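Local coordinates for protein thiol transferase (Phanerochaete chrysosporium, PDB 4F0B) that is a Ure2p-type glutathione transferase that binds oxidized glutathione and probably acts on glutathione-linked thiol and disulfide chemistry, at residues Glu28-Ala31 with Pro36-Glu39; Ala86-Leu91 with Gln117-Ala122. All blocks are in the same frame, centred on the assembly; numbering follows the deposited sequence.

In the fold
Following the chain from the N terminus, strand 9-13 leads into helix 20-33, and interaction 1 closes the short turn after that helix, where Glu28-Ala31 meets Pro36-Glu39 at the start of strand 38-42. It therefore seals the second half of a beta-alpha-beta unit in the thioredoxin-like domain. Interaction 2 opens only after this turn has closed, so the two are in series and neither nest nor cross. It spans a longer loop, bringing helix 84-95 of the same domain against helix 109-139 of the all-helical domain. The centres of interactions 1 and 2 lie about 18 Å apart, yet the two touch where Leu29 CD1 packs 4.3 Å from Leu91 O.

Interaction 1: residues Glu28-Ala31 with Pro36-Glu39; sequences ELKA and PDYE
Lys30, on the last turns of helix 20-33, comes closest in backbone to Pro36, with their CA atoms 6.0 Å apart, as the chain doubles back through a cis peptide bond before Pro36 and enters strand 38-42. Leu29 points toward the returning chain, and its CB lies 4.2 Å from Pro36 CD. Both residues also pack on Phe95 of helix 84-95, so a branched aliphatic chain and a compact proline ring suit this buried corner.

Lys30 carries most of the contact. Its methylene chain runs past the Pro36 carbonyl, with CG 3.3 Å from Pro36 O, so methylenes rather than a donor cover this buried oxygen, which has no polar partner. The chain then bends at chi3 (58°) beside the Tyr38 ring. There Lys30 CD meets the ring edge near its plane, 3.7 Å from Tyr38 CE1. The amine stops short of a salt bridge with Asp37, NZ and OD1 being 4.2 Å apart. A water fills the role of go-between: it accepts from Lys30 NZ at 2.8 Å, donates to Asp37 OD1 and accepts a longer bond from Tyr38 N. The direct ionic mate of Lys30 is Glu27, whose OE2 also bonds Tyr38 OH. With an alanine here, Glu27 would probably lose its salt-bridge mate, the water one of its donors, and the Tyr38 edge its methylene neighbour.

A lysine thus serves twice, through methylenes and ammonium. Its charge is probably balanced chiefly by Glu27 within the helix, with Asp37 assisting through the water; that water and the Glu27-Tyr38 bond are the polar ties from helix to strand.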
loop_
_atom_site.group_PDB
_atom_site.type_symbol
_atom_site.label_atom_id
_atom_site.label_comp_id
_atom_site.label_asym_id
_atom_site.label_seq_id
_atom_site.Cartn_x
_atom_site.Cartn_y
_atom_site.Cartn_z
ATOM N N GLU A 28 22.081 2.181 3.216
ATOM C CA GLU A 28 22.182 3.617 2.925
ATOM C C GLU A 28 22.360 4.413 4.212
ATOM O O GLU A 28 23.190 5.331 4.285
ATOM C CB GLU A 28 20.958 4.128 2.164
ATOM C CG GLU A 28 20.719 3.501 0.771
ATOM C CD GLU A 28 21.615 4.067 -0.331
ATOM O OE1 GLU A 28 22.500 4.900 -0.049
ATOM O OE2 GLU A 28 21.417 3.638 -1.477
ATOM N N LEU A 29 21.612 4.018 5.252
ATOM C CA LEU A 29 21.735 4.685 6.551
ATOM C C LEU A 29 23.112 4.448 7.151
ATOM O O LEU A 29 23.749 5.378 7.657
ATOM C CB LEU A 29 20.648 4.174 7.500
ATOM C CG LEU A 29 19.218 4.546 7.112
ATOM C CD1 LEU A 29 18.227 3.758 7.978
ATOM C CD2 LEU A 29 18.981 6.055 7.273
ATOM N N LYS A 30 23.594 3.210 7.101
ATOM C CA LYS A 30 24.927 2.906 7.635
ATOM C C LYS A 30 26.012 3.764 6.947
ATOM O O LYS A 30 26.944 4.236 7.619
ATOM C CB LYS A 30 25.253 1.412 7.492
ATOM C CG LYS A 30 24.506 0.482 8.479
ATOM C CD LYS A 30 24.563 -0.976 8.042
ATOM C CE LYS A 30 25.997 -1.496 7.908
ATOM N NZ LYS A 30 26.011 -2.983 7.635
ATOM N N ALA A 31 25.890 3.983 5.636
ATOM C CA ALA A 31 26.906 4.754 4.921
ATOM C C ALA A 31 26.905 6.232 5.295
ATOM O O ALA A 31 27.956 6.888 5.247
ATOM C CB ALA A 31 26.744 4.593 3.422
ATOM N N PRO A 36 22.097 2.125 11.707
ATOM C CA PRO A 36 22.239 1.017 12.658
ATOM C C PRO A 36 22.804 -0.263 12.042
ATOM O O PRO A 36 22.516 -0.608 10.890
ATOM C CB PRO A 36 20.797 0.774 13.121
ATOM C CG PRO A 36 19.961 1.107 11.881
ATOM C CD PRO A 36 20.713 2.236 11.192
ATOM N N ASP A 37 23.580 -1.005 12.825
ATOM C CA ASP A 37 23.905 -2.362 12.430
ATOM C C ASP A 37 22.700 -3.265 12.625
ATOM O O ASP A 37 21.790 -2.953 13.397
ATOM C CB ASP A 37 25.088 -2.893 13.239
ATOM C CG ASP A 37 26.398 -2.216 12.861
ATOM O OD1 ASP A 37 26.749 -2.257 11.658
ATOM O OD2 ASP A 37 27.062 -1.626 13.751
ATOM N N TYR A 38 22.684 -4.377 11.914
ATOM C CA TYR A 38 21.517 -5.246 11.881
ATOM C C TYR A 38 21.902 -6.717 11.668
ATOM O O TYR A 38 22.953 -7.037 11.092
ATOM C CB TYR A 38 20.491 -4.762 10.803
ATOM C CG TYR A 38 21.008 -4.833 9.381
ATOM C CD1 TYR A 38 21.790 -3.807 8.859
ATOM C CD2 TYR A 38 20.744 -5.937 8.581
ATOM C CE1 TYR A 38 22.305 -3.868 7.580
ATOM C CE2 TYR A 38 21.215 -6.002 7.265
ATOM C CZ TYR A 38 21.995 -4.968 6.785
ATOM O OH TYR A 38 22.527 -5.064 5.528
ATOM N N GLU A 39 21.062 -7.604 12.187
ATOM C CA GLU A 39 21.120 -9.024 11.900
ATOM C C GLU A 39 20.169 -9.299 10.771
ATOM O O GLU A 39 19.075 -8.694 10.689
ATOM C CB GLU A 39 20.654 -9.856 13.126
ATOM C CG GLU A 39 20.433 -11.385 12.850
ATOM C CD GLU A 39 19.948 -12.204 14.061
ATOM O OE1 GLU A 39 19.588 -11.609 15.108
ATOM O OE2 GLU A 39 19.933 -13.470 13.983
HETATM O O HOH W 1 25.446 -4.210 10.134
#

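Interaction 2: residues Ala86-Leu91 with Gln117-Ala122; sequences AILLYL and QWLFFA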
loop_
_atom_site.group_PDB
_atom_site.type_symbol
_atom_site.label_atom_id
_atom_site.label_comp_id
_atom_site.label_asym_id
_atom_site.label_seq_id
_atom_site.Cartn_x
_atom_site.Cartn_y
_atom_site.Cartn_z
ATOM N N ALA A 86 6.020 0.323 5.262
ATOM C CA ALA A 86 5.920 0.746 6.667
ATOM C C ALA A 86 7.288 0.605 7.355
ATOM O O ALA A 86 7.666 1.425 8.220
ATOM C CB ALA A 86 4.849 -0.084 7.421
ATOM N N ILE A 87 8.037 -0.436 6.991
ATOM C CA ILE A 87 9.398 -0.642 7.516
ATOM C C ILE A 87 10.321 0.510 7.072
ATOM O O ILE A 87 11.067 1.071 7.893
ATOM C CB ILE A 87 9.964 -1.971 7.039
ATOM C CG1 ILE A 87 9.139 -3.138 7.632
ATOM C CG2 ILE A 87 11.445 -2.091 7.446
ATOM C CD1 ILE A 87 9.366 -4.482 6.936
ATOM N N LEU A 88 10.211 0.880 5.783
ATOM C CA LEU A 88 11.029 1.997 5.291
ATOM C C LEU A 88 10.712 3.275 6.063
ATOM O O LEU A 88 11.611 4.014 6.473
ATOM C CB LEU A 88 10.786 2.195 3.784
ATOM C CG LEU A 88 11.231 1.026 2.907
ATOM C CD1 LEU A 88 10.855 1.292 1.442
ATOM C CD2 LEU A 88 12.742 0.808 2.929
ATOM N N LEU A 89 9.426 3.556 6.237
ATOM C CA LEU A 89 9.013 4.759 6.981
ATOM C C LEU A 89 9.492 4.728 8.443
ATOM O O LEU A 89 9.962 5.734 8.957
ATOM C CB LEU A 89 7.491 4.918 6.916
ATOM C CG LEU A 89 7.026 5.363 5.516
ATOM C CD1 LEU A 89 5.561 5.023 5.373
ATOM C CD2 LEU A 89 7.205 6.849 5.379
ATOM N N TYR A 90 9.362 3.582 9.105
ATOM C CA TYR A 90 9.818 3.457 10.487
ATOM C C TYR A 90 11.319 3.698 10.622
ATOM O O TYR A 90 11.775 4.427 11.497
ATOM C CB TYR A 90 9.530 2.045 10.997
ATOM C CG TYR A 90 9.953 1.851 12.435
ATOM C CD1 TYR A 90 9.086 2.185 13.485
ATOM C CD2 TYR A 90 11.229 1.372 12.761
ATOM C CE1 TYR A 90 9.491 2.033 14.822
ATOM C CE2 TYR A 90 11.634 1.222 14.085
ATOM C CZ TYR A 90 10.766 1.559 15.114
ATOM O OH TYR A 90 11.171 1.397 16.440
ATOM N N LEU A 91 12.088 3.042 9.756
ATOM C CA LEU A 91 13.536 3.172 9.840
ATOM C C LEU A 91 13.952 4.599 9.532
ATOM O O LEU A 91 14.866 5.141 10.188
ATOM C CB LEU A 91 14.220 2.190 8.885
ATOM C CG LEU A 91 14.135 0.707 9.274
ATOM C CD1 LEU A 91 14.687 -0.157 8.153
ATOM C CD2 LEU A 91 14.916 0.446 10.569
ATOM N N GLN A 117 2.208 9.188 -0.781
ATOM C CA GLN A 117 1.410 8.887 -1.972
ATOM C C GLN A 117 2.166 7.954 -2.907
ATOM O O GLN A 117 1.577 6.976 -3.420
ATOM C CB GLN A 117 1.056 10.192 -2.694
ATOM C CG GLN A 117 0.144 11.112 -1.877
ATOM C CD GLN A 117 -0.063 12.414 -2.585
ATOM O OE1 GLN A 117 -0.447 12.449 -3.750
ATOM N NE2 GLN A 117 0.209 13.533 -1.882
ATOM N N TRP A 118 3.452 8.226 -3.161
ATOM C CA TRP A 118 4.215 7.344 -4.057
ATOM C C TRP A 118 4.523 5.980 -3.452
ATOM O O TRP A 118 4.511 4.981 -4.174
ATOM C CB TRP A 118 5.445 8.071 -4.643
ATOM C CG TRP A 118 5.016 9.105 -5.644
ATOM C CD1 TRP A 118 4.825 10.428 -5.413
ATOM C CD2 TRP A 118 4.646 8.876 -7.022
ATOM N NE1 TRP A 118 4.387 11.059 -6.576
ATOM C CE2 TRP A 118 4.253 10.113 -7.560
ATOM C CE3 TRP A 118 4.627 7.757 -7.836
ATOM C CZ2 TRP A 118 3.838 10.252 -8.897
ATOM C CZ3 TRP A 118 4.212 7.893 -9.157
ATOM C CH2 TRP A 118 3.834 9.134 -9.664
ATOM N N LEU A 119 4.717 5.921 -2.133
ATOM C CA LEU A 119 4.866 4.622 -1.484
ATOM C C LEU A 119 3.583 3.811 -1.602
ATOM O O LEU A 119 3.624 2.619 -1.955
ATOM C CB LEU A 119 5.254 4.784 -0.011
ATOM C CG LEU A 119 6.696 5.207 0.224
ATOM C CD1 LEU A 119 6.861 5.588 1.700
ATOM C CD2 LEU A 119 7.670 4.065 -0.079
ATOM N N PHE A 120 2.444 4.441 -1.314
ATOM C CA PHE A 120 1.163 3.738 -1.435
ATOM C C PHE A 120 0.856 3.364 -2.892
ATOM O O PHE A 120 0.284 2.270 -3.137
ATOM C CB PHE A 120 0.022 4.524 -0.783
ATOM C CG PHE A 120 -0.072 4.333 0.701
ATOM C CD1 PHE A 120 -0.537 3.139 1.219
ATOM C CD2 PHE A 120 0.305 5.358 1.590
ATOM C CE1 PHE A 120 -0.620 2.965 2.592
ATOM C CE2 PHE A 120 0.217 5.196 2.976
ATOM C CZ PHE A 120 -0.260 3.983 3.492
ATOM N N PHE A 121 1.231 4.208 -3.850
ATOM C CA PHE A 121 1.066 3.851 -5.250
ATOM C C PHE A 121 1.824 2.554 -5.553
ATOM O O PHE A 121 1.302 1.669 -6.234
ATOM C CB PHE A 121 1.559 5.024 -6.128
ATOM C CG PHE A 121 1.759 4.644 -7.579
ATOM C CD1 PHE A 121 0.668 4.502 -8.453
ATOM C CD2 PHE A 121 3.033 4.433 -8.070
ATOM C CE1 PHE A 121 0.868 4.144 -9.819
ATOM C CE2 PHE A 121 3.254 4.083 -9.431
ATOM C CZ PHE A 121 2.171 3.929 -10.298
ATOM N N ALA A 122 3.074 2.475 -5.127
ATOM C CA ALA A 122 3.892 1.287 -5.360
ATOM C C ALA A 122 3.301 0.095 -4.621
ATOM O O ALA A 122 3.264 -1.024 -5.156
ATOM C CB ALA A 122 5.287 1.516 -4.810
#
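Leu89 and Leu119 reach toward each other tip to tip between helix 84-95 and helix 109-139. The methyl CD1 of Leu119 does the touching: it rests against the fork of Leu89, 3.8 Å from Leu89 CG and about equally far from both Leu89 methyls. In Leu119, CG lies anti to the carbonyl carbon (chi1 -74°), which swings the fork toward helix 84-95; chi2 (169°) then sends CD1 to Leu89 and CD2 to Leu88. That second meeting is looser, with Leu88 CD1 and Leu119 CD2 4.5 Å apart. Leucine suits Leu119 because its two methyls serve separate neighbours, and an apolar, branched end suits the buried places of Leu88 and Leu89.

Further out, helix 178-187 closes over the trio, Lys182 touching Leu88 and Leu119, and Ile178 touching Leu89. Leu88 also packs on Leu25 of helix 20-33, and its side chain is about 9 Å from a bound oxidized glutathione. Leu89 meets Phe120 of the second subunit, which stacks on its counterpart in this chain, so Leu89 reaches the dimer interface itself. The contact is part of the apolar seam between the thioredoxin-like and all-helical domains that characterises the GST fold.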